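Putative glutathionylspermidine synthase (PDB 3N6X) is probably an ATP-dependent ligase of the circularly permuted ATP-grasp type, perhaps a glutathionylspermidine synthase, though its reaction is unproven. Local coordinates at residues A[78-81]-A[82-85]; A[229-232]-A[233-237]; A[327-330]-A[331-334]; A[346-349]-A[350-353]. All coordinates share one frame; numbering follows the deposited sequence.

Contact 1: residues A[78-81]-A[82-85]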
# COMPACT_ATOMS: atom_id res chain seq x y z
N ILE A 78 11.74 6.52 12.37
CA ILE A 78 11.03 6.75 13.65
C ILE A 78 10.01 7.86 13.52
O ILE A 78 10.33 8.92 13.03
CB ILE A 78 12.02 6.98 14.85
CG1 ILE A 78 13.20 5.98 14.82
CG2 ILE A 78 11.27 6.92 16.19
CD1 ILE A 78 14.34 6.29 15.81
N LEU A 79 8.77 7.60 13.99
CA LEU A 79 7.69 8.58 13.99
C LEU A 79 7.16 8.73 15.40
O LEU A 79 7.02 7.74 16.10
CB LEU A 79 6.54 8.15 13.04
CG LEU A 79 6.92 7.90 11.56
CD1 LEU A 79 5.82 7.14 10.84
CD2 LEU A 79 7.23 9.20 10.83
N SER A 80 6.91 9.97 15.84
CA SER A 80 6.40 10.22 17.19
C SER A 80 4.94 9.83 17.31
O SER A 80 4.24 9.70 16.30
CB SER A 80 6.59 11.69 17.57
OG SER A 80 5.73 12.56 16.85
N ALA A 81 4.47 9.69 18.55
CA ALA A 81 3.08 9.37 18.82
C ALA A 81 2.13 10.42 18.23
O ALA A 81 1.05 10.06 17.77
CB ALA A 81 2.85 9.25 20.32
N SER A 82 2.54 11.70 18.24
CA SER A 82 1.67 12.77 17.72
C SER A 82 1.66 12.81 16.18
O SER A 82 0.59 13.01 15.60
CB SER A 82 2.03 14.12 18.34
OG SER A 82 3.30 14.58 17.89
N GLU A 83 2.83 12.60 15.53
CA GLU A 83 2.92 12.50 14.06
C GLU A 83 2.02 11.35 13.56
O GLU A 83 1.27 11.53 12.61
CB GLU A 83 4.38 12.24 13.60
CG GLU A 83 5.30 13.45 13.71
CD GLU A 83 6.80 13.19 13.59
OE1 GLU A 83 7.22 12.01 13.69
OE2 GLU A 83 7.56 14.18 13.46
N TRP A 84 2.09 10.18 14.23
CA TRP A 84 1.30 9.01 13.85
C TRP A 84 -0.19 9.24 14.07
O TRP A 84 -0.98 8.80 13.24
CB TRP A 84 1.77 7.75 14.57
CG TRP A 84 1.00 6.53 14.16
CD1 TRP A 84 0.01 5.91 14.87
CD2 TRP A 84 1.09 5.83 12.91
NE1 TRP A 84 -0.44 4.81 14.18
CE2 TRP A 84 0.17 4.76 12.95
CE3 TRP A 84 1.89 5.98 11.76
CZ2 TRP A 84 0.03 3.84 11.90
CZ3 TRP A 84 1.80 5.04 10.74
CH2 TRP A 84 0.86 4.00 10.81
N ALA A 85 -0.57 9.92 15.17
CA ALA A 85 -1.98 10.21 15.44
C ALA A 85 -2.60 11.08 14.33
O ALA A 85 -3.72 10.82 13.91
CB ALA A 85 -2.13 10.90 16.80
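The carboxylate of Glu83 is gripped from two directions. Its OE1 takes the backbone N-H of Ser80 at 3.0 Å between Ser80 N and Glu83 OE1, a nearly straight bond (167° at the hydrogen) that arrives from above the carboxylate plane, while OE2 forms salt bridges with Arg151 and Arg21. Those arginines probably help to keep the group ionised and limit its rotation. The exchange is reciprocal, for Ser80 OG accepts the amide of Glu83, with Glu83 N 3.2 Å from Ser80 OG. A first torsion of 70° sets the hydroxyl between the backbone N and the carbonyl carbon of Ser80, turned back over the first turn of the helix; there OG lies 3.3 Å from Glu83 CG. A backbone bond of the helix follows, Trp84 N to Ser80 O at 3.0 Å, nearly along the C=O axis. On the buried side Leu79 CD1 approaches the six-membered part of the Trp84 indole at CE3, 4.2 Å away, and both side chains rest on Ile471 of the paired strand 464-471. The reciprocal Ser80 and Glu83 bonds are a capping box, with Ser80 as N-cap, marking the passage from the short strand 77-79 into helix 81-105.

Contact 2: residues A[229-232]-A[233-237]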
# COMPACT_ATOMS: atom_id res chain seq x y z
N ASN A 229 3.16 -16.89 -8.35
CA ASN A 229 2.77 -15.51 -8.10
C ASN A 229 3.83 -14.89 -7.18
O ASN A 229 4.27 -15.54 -6.20
CB ASN A 229 1.38 -15.45 -7.45
CG ASN A 229 0.87 -14.05 -7.26
OD1 ASN A 229 1.12 -13.40 -6.25
ND2 ASN A 229 0.15 -13.55 -8.26
N SER A 230 4.29 -13.67 -7.52
CA SER A 230 5.36 -12.95 -6.80
C SER A 230 5.06 -12.77 -5.29
O SER A 230 5.99 -12.85 -4.48
CB SER A 230 5.65 -11.60 -7.46
OG SER A 230 4.50 -10.78 -7.51
N ALA A 231 3.77 -12.55 -4.93
CA ALA A 231 3.37 -12.35 -3.54
C ALA A 231 2.89 -13.64 -2.85
O ALA A 231 2.36 -13.56 -1.74
CB ALA A 231 2.29 -11.26 -3.45
N TYR A 232 3.09 -14.82 -3.49
CA TYR A 232 2.63 -16.09 -2.92
C TYR A 232 3.12 -16.32 -1.51
O TYR A 232 2.31 -16.69 -0.66
CB TYR A 232 2.94 -17.29 -3.81
CG TYR A 232 2.43 -18.61 -3.25
CD1 TYR A 232 1.07 -18.85 -3.11
CD2 TYR A 232 3.32 -19.61 -2.85
CE1 TYR A 232 0.59 -20.07 -2.65
CE2 TYR A 232 2.85 -20.84 -2.38
CZ TYR A 232 1.49 -21.06 -2.27
OH TYR A 232 1.03 -22.28 -1.81
N PHE A 233 4.43 -16.08 -1.24
CA PHE A 233 4.95 -16.26 0.11
C PHE A 233 4.16 -15.43 1.12
O PHE A 233 3.81 -15.95 2.17
CB PHE A 233 6.46 -15.99 0.22
CG PHE A 233 6.95 -16.02 1.65
CD1 PHE A 233 7.06 -17.22 2.34
CD2 PHE A 233 7.18 -14.84 2.35
CE1 PHE A 233 7.44 -17.25 3.69
CE2 PHE A 233 7.56 -14.86 3.70
CZ PHE A 233 7.68 -16.07 4.35
N GLU A 234 3.81 -14.16 0.77
CA GLU A 234 3.00 -13.32 1.65
C GLU A 234 1.64 -13.97 1.91
O GLU A 234 1.18 -13.96 3.06
CB GLU A 234 2.85 -11.89 1.09
CG GLU A 234 2.20 -10.95 2.11
CD GLU A 234 2.08 -9.49 1.73
OE1 GLU A 234 3.10 -8.77 1.82
OE2 GLU A 234 0.93 -9.03 1.52
N HIS A 235 1.02 -14.59 0.88
CA HIS A 235 -0.30 -15.24 1.02
C HIS A 235 -0.20 -16.40 2.03
O HIS A 235 -1.02 -16.49 2.95
CB HIS A 235 -0.81 -15.77 -0.34
CG HIS A 235 -0.82 -14.75 -1.45
ND1 HIS A 235 -1.11 -15.11 -2.76
CD2 HIS A 235 -0.60 -13.40 -1.41
CE1 HIS A 235 -1.04 -13.99 -3.47
NE2 HIS A 235 -0.71 -12.95 -2.70
N ALA A 236 0.83 -17.26 1.86
CA ALA A 236 1.05 -18.41 2.73
C ALA A 236 1.40 -17.94 4.16
O ALA A 236 0.83 -18.45 5.13
CB ALA A 236 2.17 -19.28 2.15
N PHE A 237 2.28 -16.90 4.26
CA PHE A 237 2.70 -16.32 5.53
C PHE A 237 1.53 -15.70 6.32
O PHE A 237 1.33 -16.07 7.49
CB PHE A 237 3.84 -15.29 5.31
CG PHE A 237 4.19 -14.44 6.52
CD1 PHE A 237 4.93 -14.97 7.58
CD2 PHE A 237 3.79 -13.11 6.60
CE1 PHE A 237 5.26 -14.19 8.70
CE2 PHE A 237 4.11 -12.33 7.72
CZ PHE A 237 4.85 -12.87 8.76
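One face of the His235 imidazole carries both the carbonyl oxygen of Ala231 and the CA of Tyr232, each displaced toward the rim. Ala231 O stands 2.9 Å above the ring plane and comes within 3.0 Å of His235 CD2, whereas Tyr232 CA makes a CH-pi contact, 4.1 Å from the centroid of the His235 ring. The methyl CB of Ala231 reaches His235 NE2 at 3.5 Å, and the Asn229 amide, its plane 35° from that of the ring, brings OD1 to 3.6 Å from His235 CE1. That amide oxygen also closes an Asx turn, accepting Ala231 N at 3.1 Å from above its carbonyl plane. With CG beside its own backbone N (chi1 -52°), the imidazole folds back over the residues that start the helix, and its ND1 is hydrogen-bonded to Thr224. Replacement by an alanine here would probably leave Thr224 OG1 without this partner and uncover the backbone of Ala231 and Tyr232. The same Ala231 O accepts His235 N, in its carbonyl plane. The type I turn 229-232 ends the loop that runs from strand 220-223 to helix 232-242; Tyr232, His235 and Ala236 rest on Leu246 of strand 245-247, while Phe237 meets helix 170-183.

Contact 3: residues A[327-330]-A[331-334]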
# COMPACT_ATOMS: atom_id res chain seq x y z
N VAL A 327 -10.42 12.35 -4.96
CA VAL A 327 -10.42 11.92 -3.55
C VAL A 327 -10.63 13.07 -2.55
O VAL A 327 -11.55 12.97 -1.75
CB VAL A 327 -9.24 10.95 -3.19
CG1 VAL A 327 -9.33 10.52 -1.73
CG2 VAL A 327 -9.27 9.73 -4.10
N PRO A 328 -9.93 14.24 -2.68
CA PRO A 328 -10.22 15.36 -1.76
C PRO A 328 -11.68 15.81 -1.80
O PRO A 328 -12.25 16.12 -0.75
CB PRO A 328 -9.26 16.47 -2.24
CG PRO A 328 -8.17 15.76 -2.92
CD PRO A 328 -8.79 14.57 -3.57
N GLU A 329 -12.32 15.77 -3.00
CA GLU A 329 -13.74 16.12 -3.16
C GLU A 329 -14.66 15.07 -2.55
O GLU A 329 -15.75 15.43 -2.09
CB GLU A 329 -14.10 16.35 -4.65
CG GLU A 329 -13.61 17.68 -5.22
CD GLU A 329 -13.89 18.92 -4.38
OE1 GLU A 329 -15.01 19.04 -3.84
OE2 GLU A 329 -12.97 19.76 -4.26
N MSE A 330 -14.24 13.77 -2.53
CA MSE A 330 -15.02 12.71 -1.86
C MSE A 330 -15.07 12.99 -0.36
O MSE A 330 -16.10 12.80 0.26
CB MSE A 330 -14.39 11.34 -2.08
CG MSE A 330 -14.38 10.87 -3.52
SE MSE A 330 -13.29 9.22 -3.62
CE MSE A 330 -13.08 9.16 -5.50
N ILE A 331 -13.92 13.38 0.24
CA ILE A 331 -13.85 13.69 1.67
C ILE A 331 -14.84 14.83 2.02
O ILE A 331 -15.67 14.66 2.91
CB ILE A 331 -12.39 13.98 2.14
CG1 ILE A 331 -11.50 12.71 2.02
CG2 ILE A 331 -12.36 14.54 3.58
CD1 ILE A 331 -9.99 13.01 1.84
N ARG A 332 -14.82 15.93 1.25
CA ARG A 332 -15.75 17.06 1.43
C ARG A 332 -17.19 16.63 1.23
O ARG A 332 -18.03 16.94 2.06
CB ARG A 332 -15.40 18.21 0.47
CG ARG A 332 -13.99 18.74 0.66
CD ARG A 332 -13.70 19.92 -0.22
NE ARG A 332 -12.47 20.58 0.22
CZ ARG A 332 -11.32 20.52 -0.43
NH1 ARG A 332 -11.24 19.90 -1.61
NH2 ARG A 332 -10.24 21.11 0.06
N PHE A 333 -17.48 15.87 0.15
CA PHE A 333 -18.85 15.43 -0.16
C PHE A 333 -19.44 14.43 0.87
O PHE A 333 -20.54 14.64 1.36
CB PHE A 333 -18.94 14.88 -1.60
CG PHE A 333 -20.34 14.52 -2.06
CD1 PHE A 333 -21.23 15.51 -2.49
CD2 PHE A 333 -20.77 13.19 -2.08
CE1 PHE A 333 -22.53 15.17 -2.92
CE2 PHE A 333 -22.06 12.86 -2.51
CZ PHE A 333 -22.93 13.85 -2.92
N TYR A 334 -18.71 13.35 1.17
CA TYR A 334 -19.24 12.31 2.06
C TYR A 334 -19.12 12.60 3.51
O TYR A 334 -19.96 12.15 4.29
CB TYR A 334 -18.60 10.93 1.75
CG TYR A 334 -18.89 10.46 0.34
CD1 TYR A 334 -20.18 10.13 -0.05
CD2 TYR A 334 -17.88 10.39 -0.61
CE1 TYR A 334 -20.46 9.71 -1.35
CE2 TYR A 334 -18.15 10.02 -1.92
CZ TYR A 334 -19.44 9.68 -2.29
OH TYR A 334 -19.69 9.28 -3.57
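A bend at the second torsion of Glu329 (chi2 -48°) curls its carboxylate back toward Arg332, whose own chain runs extended from CG to NE alongside the first turn. They meet as a salt bridge, Glu329 OE2 to Arg332 NH1 at 3.2 Å, with the carboxylate and guanidinium planes 30° apart; the hydrogen bond within it is weak, the angle at the hydrogen being 128°. The firmer polar partner of the arginine is Glu338, which takes NE, so the guanidinium serves two acids. The aliphatic part of the Arg332 side chain lies against the helix, Arg332 CG being 3.4 Å from Pro328 O. With a leucine in its place, Glu329 and Glu338 would probably both be left without their shared positive mate. On another side of the helix Met330, a selenomethionine, lies beside Tyr334 and points the same way: Met330 CB meets the ring edge, in its plane, 3.9 Å from Tyr334 CD2. The hydroxyl of Tyr334 is bound to Asp104 at the far end, and Phe333 CD2 sits over one face of the tyrosine ring. Toward helix 81-105, Val327 and Ile331 join Met330, touching Arg94, Gln93, Ala97 and Phe101. Backbone bonds such as Tyr334 N to Met330 O, 2.8 Å, make this a regular alpha-helix, with an i to i+3 acid-arginine pair set apart from the side that packs on helix 81-105.

Contact 4: residues A[346-349]-A[350-353]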
# COMPACT_ATOMS: atom_id res chain seq x y z
N THR A 346 -1.58 15.90 -10.08
CA THR A 346 -1.23 14.81 -10.99
C THR A 346 -1.79 15.05 -12.36
O THR A 346 -2.97 15.35 -12.50
CB THR A 346 -1.65 13.45 -10.41
OG1 THR A 346 -1.21 13.37 -9.07
CG2 THR A 346 -1.07 12.27 -11.19
N TYR A 347 -0.93 14.92 -13.37
CA TYR A 347 -1.32 15.10 -14.77
C TYR A 347 -1.57 13.74 -15.38
O TYR A 347 -0.76 12.85 -15.19
CB TYR A 347 -0.20 15.82 -15.54
CG TYR A 347 0.11 17.20 -14.99
CD1 TYR A 347 -0.61 18.32 -15.41
CD2 TYR A 347 1.13 17.40 -14.07
CE1 TYR A 347 -0.31 19.59 -14.94
CE2 TYR A 347 1.44 18.67 -13.58
CZ TYR A 347 0.69 19.76 -14.00
OH TYR A 347 0.94 21.01 -13.48
N GLN A 348 -2.69 13.57 -16.09
CA GLN A 348 -2.97 12.31 -16.79
C GLN A 348 -2.69 12.52 -18.28
O GLN A 348 -3.43 13.23 -18.95
CB GLN A 348 -4.43 11.85 -16.57
CG GLN A 348 -4.74 11.41 -15.12
CD GLN A 348 -4.93 12.60 -14.21
OE1 GLN A 348 -5.70 13.53 -14.51
NE2 GLN A 348 -4.16 12.66 -13.13
N LEU A 349 -1.57 11.95 -18.77
CA LEU A 349 -1.12 12.13 -20.16
C LEU A 349 -2.07 11.56 -21.20
O LEU A 349 -1.93 11.86 -22.38
CB LEU A 349 0.34 11.64 -20.36
CG LEU A 349 1.43 12.59 -19.82
CD1 LEU A 349 1.49 12.57 -18.30
CD2 LEU A 349 2.75 12.24 -20.37
N SER A 350 -3.12 10.86 -20.75
CA SER A 350 -4.22 10.41 -21.60
C SER A 350 -5.10 11.63 -22.00
O SER A 350 -5.94 11.51 -22.89
CB SER A 350 -5.08 9.39 -20.86
OG SER A 350 -5.63 9.94 -19.67
N LYS A 351 -4.92 12.78 -21.30
CA LYS A 351 -5.68 14.01 -21.55
C LYS A 351 -4.81 14.98 -22.32
O LYS A 351 -3.67 15.21 -21.94
CB LYS A 351 -6.15 14.64 -20.22
CG LYS A 351 -7.10 13.74 -19.43
CD LYS A 351 -7.27 14.23 -17.99
CE LYS A 351 -7.96 13.19 -17.13
NZ LYS A 351 -8.16 13.67 -15.74
N ALA A 352 -5.35 15.52 -23.44
CA ALA A 352 -4.63 16.40 -24.35
C ALA A 352 -4.03 17.64 -23.67
O ALA A 352 -2.86 17.97 -23.90
CB ALA A 352 -5.53 16.81 -25.50
N ASP A 353 -4.80 18.28 -22.76
CA ASP A 353 -4.32 19.45 -22.02
C ASP A 353 -3.15 19.09 -21.12
O ASP A 353 -2.19 19.86 -21.02
CB ASP A 353 -5.46 20.07 -21.17
CG ASP A 353 -6.61 20.66 -21.98
OD1 ASP A 353 -6.51 20.68 -23.23
OD2 ASP A 353 -7.58 21.13 -21.36
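Gln348 and Lys351 lie side by side and point the same way, joined at both ends of the pair. At the outer end the ammonium group of the lysine donates to the amide oxygen, with Lys351 NZ 2.8 Å from Gln348 OE1 and the donor tilted 26° from the plane of the carbonyl. At the inner end the backbone closes the turn: Lys351 N donates to Gln348 O, also at 2.8 Å, from above the plane of the backbone carbonyl. Between these two bonds the methylenes run together, Lys351 CE coming within 3.8 Å of Gln348 CB. The lysine chain is extended beyond CG, whereas the glutamine bends at its second torsion (chi2 78°), which turns the amide across to meet the tip of the lysine. Ser350 adds a lighter touch, its OG 3.8 Å from Gln348 CB.

Farther out, the other side of the amide is held too. Gln348 NE2 makes a weak bond to Thr346 O, 3.0 Å away, so that oxygen and nitrogen of the amide each have a partner and its flip is likely to be fixed. Thr346 OG1 in turn bonds to Gln406 and to Val344 O, and Gln348 N is taken by Asp354 of the following helix. Leu349 turns inward upon Leu355 and Val358, and the Tyr347 ring stacks with that of Tyr357. Strand 347-348, an outermost strand of a four-stranded antiparallel sheet, here pairs with strand 403-407. At the centre of the contact is a type I beta turn from Gln348 to Lys351, which links that strand to helix 352-360 with Lys351 at its N-cap.

Contacts 1, 2 and 4 take in the residues leading into a helix, whereas contact 3 lies wholly on one, its first two turns. The chemistry differs: a serine-glutamate exchange in contact 1, an imidazole over the backbone in contact 2, a polar lysine-glutamine pair in contact 4. Contacts 1 and 3 share helix 81-105, and each adds an apolar pair, Leu79-Trp84 and Met330-Tyr334. Contact 3 has no exposed residue, while contact 1 has three buried and three exposed. Contact 4 is farthest from the chain centre, about 24 Å from its own centre, and contact 2 nearest, about 15 Å; contacts 2 and 3 fall on opposite sides of it.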